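Local coordinates for pesticidial crystal protein CRY2AA (Bacillus thuringiensis serovar kurstaki, PDB 1I5P) that promotes colloidosmotic lysis by binding to the midgut epithelial cells of mosquito and moth larvae, at residues Ala51-Thr56 and Thr87-Asp92; Phe60-Val65 and Leu267-Gly272; Ala111-Glu116 and Leu171-Leu176; Ile118-Asn123 and Ala178-Met183. All coordinates share one frame; numbering follows the deposited sequence.

Contact 1 of 4, residues Ala51-Thr56 and Thr87-Asp92; sequences APVVGT and TNLMQD
Val53 and Leu89 meet methyl to methyl where the first turns of two steeply inclined helices come together. Val53 CG2 lies 3.8 Å from Leu89 CD1, the two side chains approach at a slant, and Leu89 CD1 is also 4.1 Å from Val53 CB. A second, smaller touch lies beside it: Ala51 CB is 3.6 Å from Asp92 OD2, a plain van der Waals approach of a methyl to a carboxylate oxygen. The contact is therefore small, and between the two segments it is made of van der Waals touches alone. Val53 has chi1 of 68°, which places CG1 between the backbone N and the carbonyl carbon and leaves CG2 as the branch that reaches Leu89. Asp92 extends its carboxylate away from its own backbone N, with chi1 173°, and so brings OD2 over the Ala51 methyl. The same oxygen lies near Glu96 OE2, and two like charges this close could raise the proton affinity of the pair. Behind the touching groups, the turn at Ala51 is closed by Val54 N bonding to Ala51 O at 3.0 Å, while Asp92 N bonds to Asn88 O at 2.9 Å inside the other helix. Leu89 also rests on Pro83. Both segments belong to the helical bundle of the toxin. Val53 packs on Ile80 and Ile81 of helix 74-81, Pro52 lies against Trp38 and Lys42 of helix 31-44, and Met90 turns from this contact toward Leu176, Gln179 and Met183 of helix 170-193.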
loop_
_atom_site.group_PDB
_atom_site.type_symbol
_atom_site.label_atom_id
_atom_site.label_comp_id
_atom_site.label_asym_id
_atom_site.label_seq_id
_atom_site.Cartn_x
_atom_site.Cartn_y
_atom_site.Cartn_z
ATOM N N ALA A 51 4.735 5.977 14.176
ATOM C CA ALA A 51 5.501 5.158 15.107
ATOM C C ALA A 51 6.033 3.969 14.318
ATOM O O ALA A 51 5.260 3.214 13.730
ATOM C CB ALA A 51 4.603 4.682 16.239
ATOM N N PRO A 52 7.363 3.794 14.282
ATOM C CA PRO A 52 7.995 2.689 13.556
ATOM C C PRO A 52 7.440 1.296 13.852
ATOM O O PRO A 52 7.472 0.424 12.984
ATOM C CB PRO A 52 9.465 2.813 13.950
ATOM C CG PRO A 52 9.401 3.488 15.303
ATOM C CD PRO A 52 8.378 4.553 15.028
ATOM N N VAL A 53 6.943 1.075 15.066
ATOM C CA VAL A 53 6.394 -0.230 15.409
ATOM C C VAL A 53 5.272 -0.658 14.453
ATOM O O VAL A 53 5.075 -1.854 14.213
ATOM C CB VAL A 53 5.847 -0.248 16.858
ATOM C CG1 VAL A 53 4.615 0.640 16.968
ATOM C CG2 VAL A 53 5.521 -1.671 17.270
ATOM N N VAL A 54 4.538 0.304 13.900
ATOM C CA VAL A 54 3.443 -0.049 12.996
ATOM C C VAL A 54 4.005 -0.781 11.783
ATOM O O VAL A 54 3.390 -1.720 11.271
ATOM C CB VAL A 54 2.634 1.202 12.534
ATOM C CG1 VAL A 54 2.152 1.986 13.752
ATOM C CG2 VAL A 54 3.477 2.083 11.623
ATOM N N GLY A 55 5.187 -0.359 11.347
ATOM C CA GLY A 55 5.831 -0.989 10.212
ATOM C C GLY A 55 6.280 -2.397 10.554
ATOM O O GLY A 55 6.148 -3.312 9.744
ATOM N N THR A 56 6.807 -2.570 11.762
ATOM C CA THR A 56 7.255 -3.882 12.206
ATOM C C THR A 56 6.072 -4.839 12.316
ATOM O O THR A 56 6.131 -5.973 11.833
ATOM C CB THR A 56 7.948 -3.808 13.584
ATOM O OG1 THR A 56 9.041 -2.884 13.525
ATOM C CG2 THR A 56 8.487 -5.178 13.979
ATOM N N THR A 87 3.758 -0.669 27.779
ATOM C CA THR A 87 2.725 -0.020 26.979
ATOM C C THR A 87 3.255 1.240 26.309
ATOM O O THR A 87 2.491 1.989 25.698
ATOM C CB THR A 87 1.523 0.400 27.842
ATOM O OG1 THR A 87 1.967 1.313 28.854
ATOM C CG2 THR A 87 0.881 -0.805 28.501
ATOM N N ASN A 88 4.556 1.481 26.419
ATOM C CA ASN A 88 5.141 2.691 25.845
ATOM C C ASN A 88 4.969 2.877 24.334
ATOM O O ASN A 88 4.780 4.001 23.876
ATOM C CB ASN A 88 6.630 2.797 26.217
ATOM C CG ASN A 88 7.525 1.946 25.334
ATOM O OD1 ASN A 88 7.612 0.729 25.506
ATOM N ND2 ASN A 88 8.202 2.586 24.382
ATOM N N LEU A 89 5.040 1.799 23.558
ATOM C CA LEU A 89 4.883 1.937 22.109
ATOM C C LEU A 89 3.446 2.305 21.739
ATOM O O LEU A 89 3.211 3.063 20.790
ATOM C CB LEU A 89 5.312 0.649 21.388
ATOM C CG LEU A 89 6.793 0.270 21.521
ATOM C CD1 LEU A 89 7.095 -0.951 20.667
ATOM C CD2 LEU A 89 7.678 1.439 21.095
ATOM N N MET A 90 2.484 1.769 22.482
ATOM C CA MET A 90 1.089 2.090 22.224
ATOM C C MET A 90 0.847 3.529 22.681
ATOM O O MET A 90 0.146 4.291 22.018
ATOM C CB MET A 90 0.171 1.133 22.984
ATOM C CG MET A 90 0.115 -0.262 22.394
ATOM S SD MET A 90 -0.587 -0.257 20.730
ATOM C CE MET A 90 -2.328 -0.583 21.094
ATOM N N GLN A 91 1.439 3.903 23.812
ATOM C CA GLN A 91 1.262 5.258 24.313
ATOM C C GLN A 91 1.846 6.249 23.316
ATOM O O GLN A 91 1.283 7.312 23.097
ATOM C CB GLN A 91 1.940 5.441 25.677
ATOM C CG GLN A 91 1.372 4.568 26.786
ATOM C CD GLN A 91 2.027 4.833 28.129
ATOM O OE1 GLN A 91 3.127 5.382 28.200
ATOM N NE2 GLN A 91 1.358 4.431 29.207
ATOM N N ASP A 92 2.973 5.893 22.707
ATOM C CA ASP A 92 3.616 6.771 21.739
ATOM C C ASP A 92 2.800 6.902 20.455
ATOM O O ASP A 92 2.771 7.960 19.832
ATOM C CB ASP A 92 5.017 6.259 21.411
ATOM C CG ASP A 92 5.662 7.032 20.284
ATOM O OD1 ASP A 92 6.102 8.182 20.522
ATOM O OD2 ASP A 92 5.720 6.494 19.154
#

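Contact 2 of 4, residues Phe60-Val65 and Leu267-Gly272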
loop_
_atom_site.group_PDB
_atom_site.type_symbol
_atom_site.label_atom_id
_atom_site.label_comp_id
_atom_site.label_asym_id
_atom_site.label_seq_id
_atom_site.Cartn_x
_atom_site.Cartn_y
_atom_site.Cartn_z
ATOM N N PHE A 60 5.384 -8.106 10.191
ATOM C CA PHE A 60 5.220 -9.332 10.959
ATOM C C PHE A 60 3.963 -10.095 10.527
ATOM O O PHE A 60 4.007 -11.304 10.283
ATOM C CB PHE A 60 5.137 -8.976 12.448
ATOM C CG PHE A 60 4.620 -10.088 13.319
ATOM C CD1 PHE A 60 5.445 -11.150 13.682
ATOM C CD2 PHE A 60 3.311 -10.058 13.797
ATOM C CE1 PHE A 60 4.982 -12.165 14.510
ATOM C CE2 PHE A 60 2.833 -11.071 14.629
ATOM C CZ PHE A 60 3.674 -12.129 14.988
ATOM N N LEU A 61 2.838 -9.394 10.440
ATOM C CA LEU A 61 1.594 -10.046 10.041
ATOM C C LEU A 61 1.690 -10.577 8.612
ATOM O O LEU A 61 1.233 -11.685 8.323
ATOM C CB LEU A 61 0.413 -9.080 10.194
ATOM C CG LEU A 61 0.154 -8.666 11.649
ATOM C CD1 LEU A 61 -1.032 -7.699 11.723
ATOM C CD2 LEU A 61 -0.116 -9.910 12.494
ATOM N N LEU A 62 2.291 -9.791 7.722
ATOM C CA LEU A 62 2.471 -10.211 6.335
ATOM C C LEU A 62 3.235 -11.539 6.290
ATOM O O LEU A 62 2.878 -12.438 5.536
ATOM C CB LEU A 62 3.242 -9.140 5.549
ATOM C CG LEU A 62 2.454 -7.904 5.078
ATOM C CD1 LEU A 62 3.408 -6.810 4.622
ATOM C CD2 LEU A 62 1.509 -8.306 3.950
ATOM N N LYS A 63 4.269 -11.661 7.118
ATOM C CA LYS A 63 5.072 -12.881 7.166
ATOM C C LYS A 63 4.348 -14.077 7.787
ATOM O O LYS A 63 4.617 -15.222 7.427
ATOM C CB LYS A 63 6.375 -12.614 7.918
ATOM C CG LYS A 63 7.383 -11.795 7.125
ATOM C CD LYS A 63 8.663 -11.574 7.907
ATOM C CE LYS A 63 9.753 -10.995 7.024
ATOM N NZ LYS A 63 10.281 -11.968 6.027
ATOM N N LYS A 64 3.441 -13.817 8.726
ATOM C CA LYS A 64 2.680 -14.891 9.355
ATOM C C LYS A 64 1.732 -15.506 8.333
ATOM O O LYS A 64 1.610 -16.729 8.228
ATOM C CB LYS A 64 1.871 -14.357 10.540
ATOM C CG LYS A 64 2.671 -14.206 11.824
ATOM C CD LYS A 64 3.147 -15.562 12.337
ATOM C CE LYS A 64 3.855 -15.428 13.680
ATOM N NZ LYS A 64 4.390 -16.728 14.165
ATOM N N VAL A 65 1.058 -14.641 7.583
ATOM C CA VAL A 65 0.110 -15.065 6.558
ATOM C C VAL A 65 0.861 -15.647 5.358
ATOM O O VAL A 65 0.367 -16.544 4.671
ATOM C CB VAL A 65 -0.740 -13.864 6.075
ATOM C CG1 VAL A 65 -1.592 -14.257 4.866
ATOM C CG2 VAL A 65 -1.625 -13.366 7.208
ATOM N N LEU A 267 0.176 -17.531 2.037
ATOM C CA LEU A 267 -0.197 -16.627 0.962
ATOM C C LEU A 267 0.699 -15.401 1.017
ATOM O O LEU A 267 0.571 -14.559 1.912
ATOM C CB LEU A 267 -1.650 -16.189 1.114
ATOM C CG LEU A 267 -2.111 -15.189 0.054
ATOM C CD1 LEU A 267 -1.970 -15.821 -1.324
ATOM C CD2 LEU A 267 -3.547 -14.778 0.313
ATOM N N MET A 268 1.615 -15.311 0.063
ATOM C CA MET A 268 2.532 -14.185 0.004
ATOM C C MET A 268 1.833 -12.993 -0.650
ATOM O O MET A 268 1.499 -13.034 -1.829
ATOM C CB MET A 268 3.776 -14.557 -0.807
ATOM C CG MET A 268 4.774 -13.419 -0.956
ATOM S SD MET A 268 6.075 -13.761 -2.174
ATOM C CE MET A 268 5.248 -13.298 -3.697
ATOM N N VAL A 269 1.590 -11.944 0.122
ATOM C CA VAL A 269 0.956 -10.749 -0.412
ATOM C C VAL A 269 2.089 -10.028 -1.137
ATOM O O VAL A 269 2.938 -9.402 -0.500
ATOM C CB VAL A 269 0.408 -9.879 0.738
ATOM C CG1 VAL A 269 -0.209 -8.604 0.193
ATOM C CG2 VAL A 269 -0.616 -10.679 1.529
ATOM N N SER A 270 2.108 -10.131 -2.465
ATOM C CA SER A 270 3.176 -9.542 -3.268
ATOM C C SER A 270 3.247 -8.023 -3.280
ATOM O O SER A 270 4.288 -7.447 -3.609
ATOM C CB SER A 270 3.093 -10.055 -4.708
ATOM O OG SER A 270 2.082 -9.375 -5.427
ATOM N N SER A 271 2.148 -7.368 -2.934
ATOM C CA SER A 271 2.129 -5.911 -2.903
ATOM C C SER A 271 0.919 -5.408 -2.138
ATOM O O SER A 271 -0.042 -6.145 -1.921
ATOM C CB SER A 271 2.109 -5.351 -4.327
ATOM O OG SER A 271 0.948 -5.773 -5.015
ATOM N N GLY A 272 0.977 -4.147 -1.728
ATOM C CA GLY A 272 -0.127 -3.561 -0.997
ATOM C C GLY A 272 -0.497 -2.216 -1.581
ATOM O O GLY A 272 -0.178 -1.925 -2.729
HETATM O O HOH W 1 2.012 -12.411 3.080
#
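Leu62 lays its CD2 methyl over the side chain of Val269, 3.7 Å from Val269 CB and 4.0 Å from Val269 CG2. The two side chains cross at about a right angle, so one leucine methyl sits against the valine branch point and within reach of both its methyls. With chi1 of -79°, Leu62 keeps CG beside its backbone N, and CD2 extends to Val269, just past the strand, although the side chain does not start out facing it. One turn further on, Val65 CG1 lies 3.7 Å from Leu267 O and 4.2 Å from Leu267 CB. The polar join is Leu267 N to Val65 O, 2.8 Å long and nearly straight at 175°; the donor is tilted 20° from the plane of the carbonyl. Here the end of a helix of the N-terminal bundle meets the chain leaving that bundle for the beta domains: strand 267-268 pairs in parallel with strand 493-496, through backbone bonds of Met268 to Gly493 and Thr495. A water bridges the two backbones. It donates to Leu62 O at 2.6 Å and to Leu267 O at 2.8 Å, and accepts from Val269 N at 3.0 Å, which satisfies three main-chain polar atoms at once. Ile258 of helix 238-259 packs on both Leu62 and Val65, while Val269 touches Gln519 in a loop.

Contact 3 of 4, residues Ala111-Glu116 and Leu171-Leu176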
loop_
_atom_site.group_PDB
_atom_site.type_symbol
_atom_site.label_atom_id
_atom_site.label_comp_id
_atom_site.label_asym_id
_atom_site.label_seq_id
_atom_site.Cartn_x
_atom_site.Cartn_y
_atom_site.Cartn_z
ATOM N N ALA A 111 -7.079 8.791 30.526
ATOM C CA ALA A 111 -6.937 7.897 31.663
ATOM C C ALA A 111 -7.512 6.515 31.361
ATOM O O ALA A 111 -6.867 5.505 31.610
ATOM C CB ALA A 111 -7.625 8.498 32.885
ATOM N N ARG A 112 -8.723 6.466 30.817
ATOM C CA ARG A 112 -9.346 5.182 30.507
ATOM C C ARG A 112 -8.567 4.397 29.457
ATOM O O ARG A 112 -8.364 3.189 29.596
ATOM C CB ARG A 112 -10.789 5.381 30.031
ATOM C CG ARG A 112 -11.529 4.069 29.785
ATOM C CD ARG A 112 -11.437 3.160 31.008
ATOM N NE ARG A 112 -12.152 1.899 30.826
ATOM C CZ ARG A 112 -13.475 1.790 30.752
ATOM N NH1 ARG A 112 -14.242 2.869 30.846
ATOM N NH2 ARG A 112 -14.034 0.597 30.585
ATOM N N VAL A 113 -8.143 5.083 28.400
ATOM C CA VAL A 113 -7.372 4.447 27.340
ATOM C C VAL A 113 -6.126 3.814 27.948
ATOM O O VAL A 113 -5.813 2.653 27.679
ATOM C CB VAL A 113 -6.949 5.471 26.261
ATOM C CG1 VAL A 113 -5.759 4.943 25.467
ATOM C CG2 VAL A 113 -8.120 5.753 25.332
ATOM N N ASN A 114 -5.420 4.578 28.774
ATOM C CA ASN A 114 -4.209 4.074 29.419
ATOM C C ASN A 114 -4.461 2.849 30.290
ATOM O O ASN A 114 -3.634 1.946 30.344
ATOM C CB ASN A 114 -3.568 5.161 30.270
ATOM C CG ASN A 114 -2.652 6.052 29.476
ATOM O OD1 ASN A 114 -1.928 5.589 28.601
ATOM N ND2 ASN A 114 -2.657 7.341 29.795
ATOM N N ALA A 115 -5.601 2.824 30.972
ATOM C CA ALA A 115 -5.942 1.688 31.820
ATOM C C ALA A 115 -6.239 0.484 30.934
ATOM O O ALA A 115 -5.887 -0.653 31.264
ATOM C CB ALA A 115 -7.160 2.025 32.695
ATOM N N GLU A 116 -6.885 0.744 29.802
ATOM C CA GLU A 116 -7.220 -0.310 28.859
ATOM C C GLU A 116 -5.974 -0.883 28.193
ATOM O O GLU A 116 -5.939 -2.068 27.868
ATOM C CB GLU A 116 -8.185 0.212 27.792
ATOM C CG GLU A 116 -9.578 0.521 28.305
ATOM C CD GLU A 116 -10.218 -0.668 29.002
ATOM O OE1 GLU A 116 -9.802 -1.815 28.732
ATOM O OE2 GLU A 116 -11.146 -0.455 29.813
ATOM N N LEU A 171 -11.249 9.061 15.187
ATOM C CA LEU A 171 -10.123 9.117 14.255
ATOM C C LEU A 171 -8.799 9.145 15.006
ATOM O O LEU A 171 -7.831 8.496 14.610
ATOM C CB LEU A 171 -10.207 10.354 13.356
ATOM C CG LEU A 171 -9.104 10.445 12.290
ATOM C CD1 LEU A 171 -9.379 9.415 11.180
ATOM C CD2 LEU A 171 -9.061 11.848 11.704
ATOM N N LEU A 172 -8.760 9.907 16.092
ATOM C CA LEU A 172 -7.550 10.019 16.891
ATOM C C LEU A 172 -7.135 8.684 17.503
ATOM O O LEU A 172 -5.946 8.398 17.641
ATOM C CB LEU A 172 -7.757 11.057 17.998
ATOM C CG LEU A 172 -6.570 11.306 18.930
ATOM C CD1 LEU A 172 -5.291 11.429 18.112
ATOM C CD2 LEU A 172 -6.818 12.575 19.743
ATOM N N LEU A 173 -8.124 7.873 17.858
ATOM C CA LEU A 173 -7.881 6.576 18.467
ATOM C C LEU A 173 -7.805 5.440 17.449
ATOM O O LEU A 173 -7.468 4.311 17.798
ATOM C CB LEU A 173 -8.990 6.270 19.474
ATOM C CG LEU A 173 -9.090 7.202 20.686
ATOM C CD1 LEU A 173 -10.395 6.956 21.430
ATOM C CD2 LEU A 173 -7.898 6.959 21.604
ATOM N N LEU A 174 -8.112 5.737 16.190
ATOM C CA LEU A 174 -8.110 4.703 15.155
ATOM C C LEU A 174 -6.822 3.856 15.107
ATOM O O LEU A 174 -6.897 2.630 15.000
ATOM C CB LEU A 174 -8.407 5.316 13.786
ATOM C CG LEU A 174 -8.938 4.342 12.722
ATOM C CD1 LEU A 174 -10.193 3.623 13.236
ATOM C CD2 LEU A 174 -9.246 5.098 11.435
ATOM N N PRO A 175 -5.637 4.486 15.190
ATOM C CA PRO A 175 -4.401 3.697 15.154
ATOM C C PRO A 175 -4.383 2.699 16.307
ATOM O O PRO A 175 -4.065 1.533 16.122
ATOM C CB PRO A 175 -3.310 4.762 15.266
ATOM C CG PRO A 175 -3.923 5.915 14.545
ATOM C CD PRO A 175 -5.327 5.925 15.128
ATOM N N LEU A 176 -4.748 3.156 17.497
ATOM C CA LEU A 176 -4.772 2.273 18.663
ATOM C C LEU A 176 -5.808 1.172 18.476
ATOM O O LEU A 176 -5.543 0.006 18.763
ATOM C CB LEU A 176 -5.089 3.065 19.935
ATOM C CG LEU A 176 -4.039 4.041 20.480
ATOM C CD1 LEU A 176 -4.459 4.493 21.878
ATOM C CD2 LEU A 176 -2.670 3.367 20.549
#
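Helices 107-135 and 170-193 run in the same general sense through this part of the bundle, inclined to each other; between 111-116 and 171-176 the closest CA atoms are those of Val113 and Leu173, 9.1 Å apart. Apolar side chains fill the interface within the N-terminal helical bundle of the delta-endotoxin. Helix 170-193 is kinked here: the nitrogens of Pro175 and Leu176 make no bond to the preceding turn, and proline has no N-H to give. Val113 reaches across with both of its branches. CG1, directed away from the backbone N at chi1 159°, lies 3.8 Å from Leu176 CD1, whereas CG2 on the N side lies 3.9 Å from Leu173 CD2. The valine thus touches Leu173 before the kink and Leu176 at it. The side chains of Val113 and Leu173 pass each other pointing in opposite directions, while Val113 slants across Leu176. Beyond the leucines, Leu174 faces Tyr222, Cys223 and Thr226 of helix 202-232, and Pro175 rests on Ile93 and Thr97 of helix 88-101, so other helices border helix 170-193 on further sides. Beside Val113, Arg112 and Glu116 form a salt bridge one turn apart on their own helix, and Glu116 OE1 holds Arg160 as a second partner. Arg112 NE lies 2.8 Å from Glu116 OE2, which receives it on the anti lone pair, 16° out of the guanidinium plane.

Contact 4 of 4, residues Ile118-Asn123 and Ala178-Met183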
loop_
_atom_site.group_PDB
_atom_site.type_symbol
_atom_site.label_atom_id
_atom_site.label_comp_id
_atom_site.label_asym_id
_atom_site.label_seq_id
_atom_site.Cartn_x
_atom_site.Cartn_y
_atom_site.Cartn_z
ATOM N N ILE A 118 -3.073 -1.147 29.600
ATOM C CA ILE A 118 -2.478 -1.971 30.637
ATOM C C ILE A 118 -3.229 -3.295 30.748
ATOM O O ILE A 118 -2.617 -4.361 30.834
ATOM C CB ILE A 118 -2.516 -1.237 32.002
ATOM C CG1 ILE A 118 -1.505 -0.089 31.994
ATOM C CG2 ILE A 118 -2.227 -2.208 33.137
ATOM C CD1 ILE A 118 -1.654 0.873 33.153
ATOM N N GLY A 119 -4.554 -3.222 30.730
ATOM C CA GLY A 119 -5.359 -4.426 30.849
ATOM C C GLY A 119 -5.229 -5.361 29.663
ATOM O O GLY A 119 -5.162 -6.587 29.817
ATOM N N LEU A 120 -5.204 -4.773 28.473
ATOM C CA LEU A 120 -5.073 -5.527 27.237
ATOM C C LEU A 120 -3.754 -6.301 27.290
ATOM O O LEU A 120 -3.719 -7.517 27.080
ATOM C CB LEU A 120 -5.084 -4.556 26.054
ATOM C CG LEU A 120 -5.512 -5.054 24.677
ATOM C CD1 LEU A 120 -6.836 -5.807 24.773
ATOM C CD2 LEU A 120 -5.650 -3.864 23.738
ATOM N N GLN A 121 -2.674 -5.585 27.579
ATOM C CA GLN A 121 -1.351 -6.193 27.684
ATOM C C GLN A 121 -1.359 -7.348 28.687
ATOM O O GLN A 121 -0.866 -8.434 28.396
ATOM C CB GLN A 121 -0.330 -5.130 28.111
ATOM C CG GLN A 121 1.070 -5.645 28.407
ATOM C CD GLN A 121 1.190 -6.292 29.773
ATOM O OE1 GLN A 121 0.785 -5.719 30.785
ATOM N NE2 GLN A 121 1.750 -7.494 29.809
ATOM N N ALA A 122 -1.932 -7.110 29.864
ATOM C CA ALA A 122 -1.989 -8.126 30.913
ATOM C C ALA A 122 -2.824 -9.344 30.535
ATOM O O ALA A 122 -2.366 -10.483 30.632
ATOM C CB ALA A 122 -2.535 -7.514 32.199
ATOM N N ASN A 123 -4.059 -9.095 30.122
ATOM C CA ASN A 123 -4.973 -10.158 29.741
ATOM C C ASN A 123 -4.395 -11.052 28.649
ATOM O O ASN A 123 -4.508 -12.273 28.715
ATOM C CB ASN A 123 -6.292 -9.550 29.271
ATOM C CG ASN A 123 -7.028 -8.828 30.382
ATOM O OD1 ASN A 123 -7.994 -8.111 30.133
ATOM N ND2 ASN A 123 -6.579 -9.024 31.623
ATOM N N ALA A 178 -6.860 -0.070 15.743
ATOM C CA ALA A 178 -6.352 -0.991 14.731
ATOM C C ALA A 178 -5.405 -1.994 15.373
ATOM O O ALA A 178 -5.479 -3.189 15.094
ATOM C CB ALA A 178 -5.633 -0.224 13.637
ATOM N N GLN A 179 -4.512 -1.508 16.231
ATOM C CA GLN A 179 -3.578 -2.399 16.911
ATOM C C GLN A 179 -4.350 -3.396 17.779
ATOM O O GLN A 179 -4.023 -4.579 17.809
ATOM C CB GLN A 179 -2.602 -1.605 17.784
ATOM C CG GLN A 179 -1.538 -0.813 17.023
ATOM C CD GLN A 179 -0.679 -1.684 16.121
ATOM O OE1 GLN A 179 -0.512 -2.880 16.366
ATOM N NE2 GLN A 179 -0.118 -1.083 15.071
ATOM N N ALA A 180 -5.379 -2.915 18.477
ATOM C CA ALA A 180 -6.181 -3.782 19.339
ATOM C C ALA A 180 -6.978 -4.782 18.501
ATOM O O ALA A 180 -7.153 -5.936 18.892
ATOM C CB ALA A 180 -7.126 -2.946 20.199
ATOM N N ALA A 181 -7.474 -4.330 17.354
ATOM C CA ALA A 181 -8.222 -5.206 16.468
ATOM C C ALA A 181 -7.260 -6.284 15.981
ATOM O O ALA A 181 -7.647 -7.441 15.813
ATOM C CB ALA A 181 -8.790 -4.417 15.286
ATOM N N ASN A 182 -6.000 -5.908 15.767
ATOM C CA ASN A 182 -4.982 -6.861 15.330
ATOM C C ASN A 182 -4.875 -7.985 16.350
ATOM O O ASN A 182 -4.813 -9.160 16.000
ATOM C CB ASN A 182 -3.605 -6.196 15.220
ATOM C CG ASN A 182 -3.381 -5.512 13.891
ATOM O OD1 ASN A 182 -4.093 -5.762 12.924
ATOM N ND2 ASN A 182 -2.362 -4.660 13.830
ATOM N N MET A 183 -4.853 -7.603 17.620
ATOM C CA MET A 183 -4.734 -8.568 18.701
ATOM C C MET A 183 -5.920 -9.519 18.789
ATOM O O MET A 183 -5.742 -10.727 18.923
ATOM C CB MET A 183 -4.543 -7.833 20.030
ATOM C CG MET A 183 -3.252 -7.020 20.094
ATOM S SD MET A 183 -3.196 -5.910 21.515
ATOM C CE MET A 183 -2.528 -4.416 20.793
#
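Leu120 points from helix 107-135 toward helix 170-193 and sets a single methyl, CD2, against two partners: Ala180 CB at 3.9 Å and Met183 SD, also at 3.9 Å. Leucine and methionine cross at a slant, and the sulfur lies beside the fork of the leucine as well, 4.0 Å from Leu120 CG. Consistent with the short side chain of Ala180, Leu120 CA and Ala180 CA are 8.2 Å apart. Leu120 has its CG swung away from the backbone N, chi1 -156°, and this carries the isobutyl group outward to the other helix. In Met183 a first torsion of -63°, with CG beside the backbone N, and an extended second torsion bring SD to Leu120; the third only directs CE, which lies a little farther from Leu120 CD2 than SD does. The contact continues along the pair of helices 107-135 and 170-193 in the N-terminal helical bundle. Around it, Leu120 touches Arg160 and Phe164, Met183 packs on Phe157 of helix 145-160 and on Phe82, and Ala180 meets Leu161. Asn182 bonds through OD1 to Trp259 NE1, which ties helix 170-193 to helix 238-259. Between the two segments themselves the chemistry is methyl against methyl and methyl against thioether, buried and without direction, which implies that this cohesion comes from dispersion and the exclusion of water.

Helix 170-193 carries contacts 3 and 4, whose centres are 11 Å apart and which follow one another along helix 107-135 as well. Contact 1, with its centre 13 Å from each, reaches both through Met90. Toward contact 4, Met90 CE is 3.5 Å from Gln179 CB and 3.8 Å from Met183 CE; toward contact 3, Met90 O is 3.3 Å from Leu176 CD2. Contacts 1 and 2 have their centres 20 Å apart. They share helix 53-65, which runs from the packing against helix 88-101 to the junction with the beta domains. Contact 2 touches contact 4 where Leu61 CD1 lies 3.8 Å from Asn182 OD1. Contacts 2 and 3 do not touch, their nearest atoms being about 11 Å apart.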